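Local structure of serpin-ZX (3LE2) at residues D57-F62 with T300-G305; K93-N98 with E147-I152; A127-K132 with G159-M164; R270-R275 with D360-V365. The protein inhibits metacaspase-9 and restrains the cell-death protease RD21A, offering a reactive centre loop whose cleavage traps the protease in a stable covalent complex. One frame throughout, in Å; residues are numbered along the deposited sequence.

Contact 1. Residues D57-F62 with T300-G305; sequences DQILSF and TSPFSG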
# COMPACT_ATOMS: atom_id res chain seq x y z
N ASP A 57 2.61 23.91 3.19
CA ASP A 57 3.54 23.89 2.08
C ASP A 57 4.44 22.66 2.08
O ASP A 57 4.71 22.08 1.03
CB ASP A 57 4.41 25.14 2.07
CG ASP A 57 3.63 26.37 1.70
OD1 ASP A 57 2.61 26.23 0.98
OD2 ASP A 57 4.03 27.48 2.13
N GLN A 58 4.89 22.27 3.26
CA GLN A 58 5.79 21.14 3.35
C GLN A 58 5.09 19.85 2.95
O GLN A 58 5.69 18.96 2.35
CB GLN A 58 6.38 21.02 4.75
CG GLN A 58 7.63 20.18 4.81
CD GLN A 58 8.09 19.95 6.24
OE1 GLN A 58 9.15 20.43 6.64
NE2 GLN A 58 7.27 19.23 7.02
N ILE A 59 3.81 19.76 3.27
CA ILE A 59 3.04 18.57 2.93
C ILE A 59 2.67 18.63 1.45
O ILE A 59 2.79 17.64 0.73
CB ILE A 59 1.77 18.46 3.82
CG1 ILE A 59 2.16 18.42 5.30
CG2 ILE A 59 0.95 17.22 3.47
CD1 ILE A 59 0.98 18.58 6.23
N LEU A 60 2.25 19.81 1.00
CA LEU A 60 1.91 20.00 -0.41
C LEU A 60 3.05 19.54 -1.32
O LEU A 60 2.81 18.89 -2.34
CB LEU A 60 1.59 21.47 -0.70
CG LEU A 60 0.20 21.95 -0.29
CD1 LEU A 60 0.02 23.42 -0.63
CD2 LEU A 60 -0.85 21.10 -0.97
N SER A 61 4.28 19.88 -0.96
CA SER A 61 5.43 19.52 -1.77
C SER A 61 5.75 18.04 -1.65
O SER A 61 6.25 17.42 -2.59
CB SER A 61 6.65 20.37 -1.40
OG SER A 61 6.40 21.75 -1.65
N PHE A 62 5.45 17.46 -0.49
CA PHE A 62 5.69 16.04 -0.29
C PHE A 62 4.75 15.22 -1.16
O PHE A 62 5.11 14.14 -1.64
CB PHE A 62 5.50 15.67 1.18
CG PHE A 62 5.77 14.22 1.48
CD1 PHE A 62 7.04 13.79 1.82
CD2 PHE A 62 4.74 13.28 1.42
CE1 PHE A 62 7.29 12.44 2.10
CE2 PHE A 62 4.98 11.94 1.70
CZ PHE A 62 6.26 11.52 2.04
N THR A 300 8.50 16.78 8.69
CA THR A 300 8.59 16.98 10.14
C THR A 300 7.52 17.91 10.69
O THR A 300 7.13 17.78 11.85
CB THR A 300 9.96 17.59 10.50
OG1 THR A 300 10.35 18.54 9.49
CG2 THR A 300 11.03 16.51 10.61
N SER A 301 7.05 18.85 9.88
CA SER A 301 6.19 19.93 10.39
C SER A 301 4.84 19.49 10.99
O SER A 301 4.40 20.04 12.00
CB SER A 301 5.99 21.04 9.36
OG SER A 301 5.09 20.64 8.34
N PRO A 302 4.18 18.51 10.37
CA PRO A 302 2.91 18.05 10.96
C PRO A 302 3.04 17.51 12.38
O PRO A 302 2.06 17.54 13.11
CB PRO A 302 2.47 16.94 10.00
CG PRO A 302 3.12 17.33 8.67
CD PRO A 302 4.45 17.87 9.07
N PHE A 303 4.23 17.04 12.76
CA PHE A 303 4.46 16.40 14.05
C PHE A 303 5.21 17.27 15.06
O PHE A 303 5.58 16.82 16.14
CB PHE A 303 5.22 15.08 13.83
CG PHE A 303 4.68 14.30 12.68
CD1 PHE A 303 3.59 13.45 12.85
CD2 PHE A 303 5.22 14.44 11.41
CE1 PHE A 303 3.06 12.75 11.78
CE2 PHE A 303 4.70 13.74 10.34
CZ PHE A 303 3.61 12.89 10.52
N SER A 304 5.43 18.53 14.69
CA SER A 304 6.12 19.47 15.56
C SER A 304 5.15 20.54 16.04
O SER A 304 4.27 20.96 15.29
CB SER A 304 7.29 20.13 14.81
OG SER A 304 7.84 21.20 15.56
N GLY A 305 5.31 20.96 17.28
CA GLY A 305 4.46 22.00 17.82
C GLY A 305 4.75 23.32 17.16
O GLY A 305 3.93 24.23 17.17
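Ile59 and Pro302 form the tight half of this contact, and Gln58 with Ser301 and Thr300 form the polar half beside it. The ethyl branch of Ile59 runs alongside the proline ring, the two side chains sliding past each other in opposite directions. Ile59 CD1 comes to 3.5 Å from Pro302 CG, closer than carbons usually sit, and Ile59 CG1 follows at 3.7 Å from the same ring carbon. The approach depends on the first torsion of Ile59 (chi1 -58°), which sets CG1 opposite the carbonyl carbon and carries CG1 and CD1 outward from the helix to the proline ring. Ile47 of helix 37-49 touches both Ile59 and Pro302, which are both buried.

In the serpin fold this packing of a proline in a single 3-10 turn on a helix joins helix 54-63 to the loop after helix 291-296. The turn is held by its own backbone, through Phe303 N to Thr300 O at 3.1 Å and a longer bond from Ser304 N to Ser301 O. A backbone bond from Pro302 links it to Val324, just ahead of strand 326-335.

Toward solvent the fit changes character. Gln58 reaches out with CG anti to its own N (chi1 -161°) and the chain extended beyond, which carries the terminal amide over Ser301. There Gln58 CD stands 3.7 Å from Ser301 OG, while Gln58 CB is 3.8 Å from the same hydroxyl. Thr300, exposed at the outer margin, contributes a smaller area next to the amide.

Contact 2. Residues K93-N98 with E147-I152; sequences KLSVAN and ETNGLI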
# COMPACT_ATOMS: atom_id res chain seq x y z
N LYS A 93 -12.17 -7.45 -3.57
CA LYS A 93 -12.82 -6.94 -2.38
C LYS A 93 -11.85 -5.96 -1.76
O LYS A 93 -10.68 -6.29 -1.54
CB LYS A 93 -13.08 -8.10 -1.41
CG LYS A 93 -13.62 -7.67 -0.05
CD LYS A 93 -15.06 -7.19 -0.18
CE LYS A 93 -15.63 -6.70 1.13
NZ LYS A 93 -16.96 -6.06 0.87
N LEU A 94 -12.33 -4.75 -1.51
CA LEU A 94 -11.56 -3.73 -0.82
C LEU A 94 -12.43 -3.17 0.27
O LEU A 94 -13.64 -3.00 0.09
CB LEU A 94 -11.16 -2.57 -1.74
CG LEU A 94 -10.04 -2.77 -2.77
CD1 LEU A 94 -10.57 -3.47 -4.03
CD2 LEU A 94 -9.44 -1.41 -3.13
N SER A 95 -11.80 -2.86 1.40
CA SER A 95 -12.49 -2.24 2.51
C SER A 95 -11.54 -1.24 3.17
O SER A 95 -10.37 -1.55 3.42
CB SER A 95 -12.94 -3.31 3.51
OG SER A 95 -13.71 -2.72 4.53
N VAL A 96 -12.05 -0.05 3.44
CA VAL A 96 -11.24 1.05 3.94
C VAL A 96 -11.71 1.52 5.31
O VAL A 96 -12.90 1.61 5.57
CB VAL A 96 -11.33 2.25 2.99
CG1 VAL A 96 -10.70 3.48 3.64
CG2 VAL A 96 -10.70 1.93 1.64
N ALA A 97 -10.75 1.81 6.19
CA ALA A 97 -11.06 2.42 7.47
C ALA A 97 -10.25 3.70 7.57
O ALA A 97 -9.02 3.69 7.45
CB ALA A 97 -10.72 1.48 8.62
N ASN A 98 -10.94 4.81 7.81
CA ASN A 98 -10.29 6.10 7.79
C ASN A 98 -10.88 7.08 8.80
O ASN A 98 -12.04 7.49 8.69
CB ASN A 98 -10.35 6.65 6.37
CG ASN A 98 -9.45 7.82 6.18
OD1 ASN A 98 -8.34 7.85 6.71
ND2 ASN A 98 -9.92 8.81 5.45
N GLU A 147 -15.84 -0.99 10.41
CA GLU A 147 -15.74 -0.39 9.08
C GLU A 147 -15.30 -1.41 8.04
O GLU A 147 -15.69 -1.32 6.87
CB GLU A 147 -14.78 0.81 9.08
CG GLU A 147 -15.35 2.07 9.71
CD GLU A 147 -16.48 2.68 8.89
OE1 GLU A 147 -16.28 2.98 7.69
OE2 GLU A 147 -17.58 2.88 9.46
N THR A 148 -14.48 -2.37 8.45
CA THR A 148 -13.97 -3.37 7.51
C THR A 148 -14.67 -4.72 7.67
O THR A 148 -14.09 -5.76 7.37
CB THR A 148 -12.46 -3.61 7.66
OG1 THR A 148 -12.17 -4.16 8.96
CG2 THR A 148 -11.66 -2.31 7.44
N ASN A 149 -15.91 -4.69 8.15
CA ASN A 149 -16.70 -5.91 8.26
C ASN A 149 -15.93 -7.04 8.94
O ASN A 149 -16.03 -8.20 8.55
CB ASN A 149 -17.16 -6.37 6.87
CG ASN A 149 -17.62 -5.21 6.00
OD1 ASN A 149 -18.61 -4.54 6.32
ND2 ASN A 149 -16.90 -4.96 4.89
N GLY A 150 -15.13 -6.69 9.94
CA GLY A 150 -14.37 -7.69 10.68
C GLY A 150 -13.08 -8.15 10.03
O GLY A 150 -12.37 -8.99 10.58
N LEU A 151 -12.75 -7.59 8.87
CA LEU A 151 -11.57 -8.04 8.14
C LEU A 151 -10.28 -7.59 8.82
O LEU A 151 -9.34 -8.38 9.00
CB LEU A 151 -11.64 -7.58 6.68
CG LEU A 151 -12.86 -8.15 5.92
CD1 LEU A 151 -13.14 -7.48 4.53
CD2 LEU A 151 -12.72 -9.67 5.80
N ILE A 152 -10.24 -6.32 9.21
CA ILE A 152 -9.11 -5.79 9.96
C ILE A 152 -9.51 -5.52 11.41
O ILE A 152 -10.58 -4.98 11.68
CB ILE A 152 -8.52 -4.54 9.29
CG1 ILE A 152 -7.90 -4.93 7.95
CG2 ILE A 152 -7.50 -3.89 10.21
CD1 ILE A 152 -7.53 -3.77 7.10
O HOH W 1 -13.84 5.25 7.32
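Ser95 lies beneath Thr148 at the point where helix 129-147, helix F of the serpin fold, ends in a Schellman motif and the chain turns back above strand 93-103 of the large central sheet. The CB of Ser95 rests 4.1 Å from Thr148 CA and also brushes the CD1 methyl of Leu151. One atom further, OG is swung anti to the serine's own N (chi1 -175°) and pushes up under the turn. Ser95 OG is 3.1 Å from Thr148 CA, with the CB and CG2 of the threonine close beside it. Although Ser95 OG is also near Glu147 O, the angle is too poor for a hydrogen bond. Ala97, two residues along the strand, fits its methyl against Glu147 CB and Thr148 CG2. At the other end Lys93 passes Asn149 obliquely, but its ammonium group is committed to a salt bridge with Asp85. Asn149, the C-prime residue at positive phi, is the second residue of a type I' turn, Thr148 to Leu151, closed by Leu151 N to Thr148 O at 2.7 Å. The hydroxyl of Thr148 binds Ala144 O of the last helical turn, and the same OG1 accepts from Ile152 N at 2.9 Å, with an N-H...O angle of 161°.

Contact 3. Residues A127-K132 with G159-M164; sequences ADFQSK and GSADSM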
# COMPACT_ATOMS: atom_id res chain seq x y z
N ALA A 127 -11.98 12.00 21.92
CA ALA A 127 -11.76 10.87 22.80
C ALA A 127 -11.13 11.37 24.09
O ALA A 127 -10.54 12.45 24.12
CB ALA A 127 -10.87 9.85 22.13
N ASP A 128 -11.26 10.58 25.14
CA ASP A 128 -10.71 10.93 26.43
C ASP A 128 -9.33 10.31 26.59
O ASP A 128 -9.13 9.46 27.45
CB ASP A 128 -11.64 10.41 27.53
CG ASP A 128 -11.33 11.00 28.89
OD1 ASP A 128 -10.32 11.74 29.02
OD2 ASP A 128 -12.10 10.72 29.84
N PHE A 129 -8.38 10.72 25.75
CA PHE A 129 -7.02 10.20 25.88
C PHE A 129 -6.47 10.50 27.28
O PHE A 129 -5.75 9.70 27.87
CB PHE A 129 -6.08 10.80 24.82
CG PHE A 129 -6.37 10.34 23.40
CD1 PHE A 129 -6.87 11.24 22.46
CD2 PHE A 129 -6.13 9.04 23.01
CE1 PHE A 129 -7.13 10.83 21.15
CE2 PHE A 129 -6.38 8.61 21.72
CZ PHE A 129 -6.88 9.51 20.78
N GLN A 130 -6.81 11.67 27.80
CA GLN A 130 -6.25 12.15 29.06
C GLN A 130 -6.44 11.16 30.23
O GLN A 130 -5.50 10.92 30.99
CB GLN A 130 -6.85 13.51 29.41
CG GLN A 130 -6.03 14.32 30.37
CD GLN A 130 -5.91 15.77 29.94
OE1 GLN A 130 -6.37 16.16 28.87
NE2 GLN A 130 -5.27 16.58 30.78
N SER A 131 -7.63 10.59 30.34
CA SER A 131 -7.94 9.68 31.44
C SER A 131 -8.29 8.25 31.02
O SER A 131 -8.27 7.34 31.84
CB SER A 131 -9.07 10.25 32.30
OG SER A 131 -8.68 11.46 32.94
N LYS A 132 -8.63 8.04 29.75
CA LYS A 132 -9.14 6.74 29.31
C LYS A 132 -8.47 6.20 28.05
O LYS A 132 -9.14 5.58 27.21
CB LYS A 132 -10.64 6.81 29.05
CG LYS A 132 -11.47 7.19 30.26
CD LYS A 132 -12.95 7.04 29.92
CE LYS A 132 -13.83 7.89 30.82
NZ LYS A 132 -15.16 8.12 30.18
N GLY A 159 -1.03 -0.18 24.23
CA GLY A 159 -0.13 0.83 24.76
C GLY A 159 0.31 1.88 23.76
O GLY A 159 1.25 2.62 24.02
N SER A 160 -0.37 1.96 22.62
CA SER A 160 0.08 2.86 21.57
C SER A 160 -0.36 4.32 21.77
O SER A 160 0.28 5.23 21.26
CB SER A 160 -0.31 2.34 20.18
OG SER A 160 -1.71 2.43 19.98
N ALA A 161 -1.43 4.54 22.53
CA ALA A 161 -1.85 5.91 22.87
C ALA A 161 -1.92 6.09 24.39
O ALA A 161 -2.22 5.15 25.10
CB ALA A 161 -3.20 6.25 22.23
N ASP A 162 -1.63 7.29 24.88
CA ASP A 162 -1.56 7.50 26.34
C ASP A 162 -2.18 8.82 26.80
O ASP A 162 -2.94 9.45 26.06
CB ASP A 162 -0.12 7.35 26.85
CG ASP A 162 0.80 8.47 26.37
OD1 ASP A 162 0.32 9.44 25.73
OD2 ASP A 162 2.02 8.38 26.63
N SER A 163 -1.84 9.26 28.01
CA SER A 163 -2.47 10.44 28.58
C SER A 163 -1.98 11.71 27.89
O SER A 163 -2.61 12.77 27.98
CB SER A 163 -2.29 10.51 30.10
OG SER A 163 -0.92 10.55 30.47
N MET A 164 -0.85 11.60 27.18
CA MET A 164 -0.32 12.74 26.43
C MET A 164 -0.81 12.80 24.98
O MET A 164 -0.52 13.75 24.25
CB MET A 164 1.21 12.73 26.45
CG MET A 164 1.81 12.82 27.85
SD MET A 164 1.33 14.35 28.69
CE MET A 164 1.93 15.57 27.51
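Phe129 against Ala161 and Ser163 is a small contact between a helix start and a loop, far from the centre of the molecule, where the first turn of helix 129-147 meets the chain that returns from that helix toward strand 167-176. Its apolar part is the ring of Phe129, whose CE2 lies 4.0 Å from Ala161 CB. Ala127 CB sits over one ring face, toward the rim, and Trp101 and Val136 also touch this side chain, so Ala161 adds to a buried aromatic site. The rest is backbone against backbone. Ser163 CA points its hydrogen at Phe129 O, 3.4 Å away and nearly straight (167°), and Ser163 CB comes equally near Gln130 O. Each chain has its own local bonds. Asp162 OD1 accepts from Met164 N at 2.9 Å, from above the carboxylate plane, in an Asx turn. On the helix side Asp128 OD1 takes the bond from Ser131 N at 3.2 Å, a capping bond from the N-cap residue, at a helix start where some of the backbone bonds are weak. The whole is the N-capped start of serpin helix F met by its own return loop.

Contact 4. Residues R270-R275 with D360-V365; sequences RQVKVR and DEIDFV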
# COMPACT_ATOMS: atom_id res chain seq x y z
N ARG A 270 3.89 -8.36 -22.16
CA ARG A 270 3.75 -9.58 -22.96
C ARG A 270 3.82 -10.84 -22.10
O ARG A 270 4.72 -10.99 -21.27
CB ARG A 270 4.84 -9.67 -24.03
CG ARG A 270 4.74 -8.62 -25.09
CD ARG A 270 5.64 -8.96 -26.26
NE ARG A 270 5.51 -7.96 -27.32
CZ ARG A 270 4.48 -7.89 -28.16
NH1 ARG A 270 3.49 -8.77 -28.07
NH2 ARG A 270 4.44 -6.94 -29.09
N GLN A 271 2.88 -11.75 -22.32
CA GLN A 271 2.98 -13.08 -21.73
C GLN A 271 3.99 -13.87 -22.52
O GLN A 271 3.87 -14.01 -23.74
CB GLN A 271 1.64 -13.80 -21.75
CG GLN A 271 0.64 -13.17 -20.81
CD GLN A 271 -0.71 -13.86 -20.87
OE1 GLN A 271 -1.38 -13.84 -21.89
NE2 GLN A 271 -1.12 -14.45 -19.75
N VAL A 272 5.00 -14.39 -21.84
CA VAL A 272 6.05 -15.15 -22.49
C VAL A 272 6.15 -16.55 -21.92
O VAL A 272 5.57 -16.87 -20.88
CB VAL A 272 7.43 -14.43 -22.42
CG1 VAL A 272 7.32 -13.01 -22.97
CG2 VAL A 272 7.97 -14.41 -20.99
N LYS A 273 6.87 -17.40 -22.64
CA LYS A 273 7.06 -18.78 -22.25
C LYS A 273 7.98 -18.84 -21.04
O LYS A 273 9.05 -18.21 -21.04
CB LYS A 273 7.67 -19.57 -23.42
CG LYS A 273 7.61 -21.09 -23.29
CD LYS A 273 8.17 -21.77 -24.54
CE LYS A 273 7.61 -23.17 -24.73
NZ LYS A 273 6.13 -23.18 -24.97
N VAL A 274 7.57 -19.57 -20.01
CA VAL A 274 8.41 -19.78 -18.84
C VAL A 274 8.92 -21.21 -18.84
O VAL A 274 8.19 -22.13 -19.21
CB VAL A 274 7.65 -19.52 -17.53
CG1 VAL A 274 7.17 -18.08 -17.45
CG2 VAL A 274 6.47 -20.49 -17.40
N ARG A 275 10.16 -21.42 -18.44
CA ARG A 275 10.63 -22.78 -18.22
C ARG A 275 10.43 -23.15 -16.74
O ARG A 275 9.52 -23.90 -16.40
CB ARG A 275 12.09 -22.94 -18.64
CG ARG A 275 12.72 -24.20 -18.07
CD ARG A 275 13.99 -24.58 -18.78
NE ARG A 275 15.03 -23.57 -18.64
CZ ARG A 275 15.96 -23.59 -17.69
NH1 ARG A 275 15.98 -24.55 -16.77
NH2 ARG A 275 16.88 -22.63 -17.66
N ASP A 360 11.66 -18.00 -27.22
CA ASP A 360 12.61 -17.97 -26.12
C ASP A 360 11.92 -18.14 -24.78
O ASP A 360 10.87 -17.56 -24.53
CB ASP A 360 13.41 -16.66 -26.13
CG ASP A 360 14.53 -16.68 -27.15
OD1 ASP A 360 14.70 -17.70 -27.85
OD2 ASP A 360 15.26 -15.67 -27.24
N GLU A 361 12.51 -18.96 -23.92
CA GLU A 361 11.92 -19.20 -22.62
C GLU A 361 12.71 -18.55 -21.49
O GLU A 361 13.88 -18.22 -21.64
CB GLU A 361 11.68 -20.70 -22.38
CG GLU A 361 12.86 -21.60 -22.62
CD GLU A 361 12.51 -23.07 -22.48
OE1 GLU A 361 11.30 -23.40 -22.42
OE2 GLU A 361 13.45 -23.89 -22.44
N ILE A 362 12.03 -18.36 -20.36
CA ILE A 362 12.59 -17.57 -19.28
C ILE A 362 12.21 -18.19 -17.94
O ILE A 362 11.19 -18.87 -17.83
CB ILE A 362 12.06 -16.11 -19.36
CG1 ILE A 362 13.02 -15.15 -18.69
CG2 ILE A 362 10.69 -15.99 -18.72
CD1 ILE A 362 12.49 -13.75 -18.68
N ASP A 363 13.06 -17.99 -16.94
CA ASP A 363 12.76 -18.46 -15.59
C ASP A 363 12.37 -17.29 -14.69
O ASP A 363 12.91 -16.18 -14.80
CB ASP A 363 13.94 -19.20 -14.95
CG ASP A 363 14.24 -20.53 -15.63
OD1 ASP A 363 13.33 -21.10 -16.27
OD2 ASP A 363 15.38 -21.01 -15.52
N PHE A 364 11.41 -17.55 -13.81
CA PHE A 364 11.12 -16.64 -12.74
C PHE A 364 10.90 -17.51 -11.50
O PHE A 364 9.82 -18.06 -11.28
CB PHE A 364 9.89 -15.80 -13.06
CG PHE A 364 9.66 -14.67 -12.09
CD1 PHE A 364 10.15 -13.40 -12.36
CD2 PHE A 364 8.97 -14.88 -10.91
CE1 PHE A 364 9.97 -12.35 -11.47
CE2 PHE A 364 8.77 -13.84 -10.01
CZ PHE A 364 9.27 -12.57 -10.29
N VAL A 365 11.96 -17.68 -10.71
CA VAL A 365 11.90 -18.55 -9.53
C VAL A 365 12.13 -17.72 -8.27
O VAL A 365 13.26 -17.33 -7.98
CB VAL A 365 12.92 -19.70 -9.63
CG1 VAL A 365 12.93 -20.53 -8.33
CG2 VAL A 365 12.60 -20.57 -10.85
O HOH W 2 8.09 -16.59 -25.48
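Arg275 N bonds to Ile362 O at 2.8 Å (N-H...O 155°). A weaker bond runs from Ile362 N to Lys273 O at 3.1 Å. Between them Val274 CA comes close to Ile362 O in a C-H...O contact, completing a short parallel bridge.

Around these backbone bonds the side chains sort by chemistry. Val272 and Val274 meet the CG2 methyl of Ile362, Val272 CG2 at 3.9 Å. Elsewhere Arg275 holds Asp363: the two planes are turned 67° apart, and Asp363 OD2 lies over one guanidinium face towards its rim, 3.1 Å from Arg275 NH2. No N-H points at that oxygen, making this a bridge of charges alone; the arginine chain, bent at chi3, helps bring the group there. Asp363 OD1 accepts from Glu276 N, a second grip on the same carboxylate. Glu361 lies nearby, its charge probably felt by the same arginine, while a water links Lys273 N to Asp360 O.

Residues 360-363 close the reactive centre loop, so this bridge is where the loop rejoins the serpin body, and Lys273 lies near Gly354 of the reactive bond. The short strand segments run at 83° to each other, and the chain turns a corner at Arg275 into strand 277-289. Strand 212-217 flanks strand 271-274, with Val214 against Ile362, and strand 361-365 continues along strand 277-289 through the backbone bonds of Phe364.

Contacts 2 and 3 both belong to helix 129-147: the first pins its C-terminal turn to strand 93-103, the second joins its N-terminal turn to the returning loop, their centres about 24 Å apart. Each combines buried residues with exposed ones and is made chiefly by close fit, the local turns and caps supplying the hydrogen bonds. Contact 1, also partly buried, works through one tight aliphatic pair beside a polar margin and binds a different helix to a loop. Contact 4 is the surface member, about 54 Å from contact 3 between centres and across the molecule from it; there backbone bonds and an ion pair hold strand to strand at the C-terminal end of the reactive centre loop.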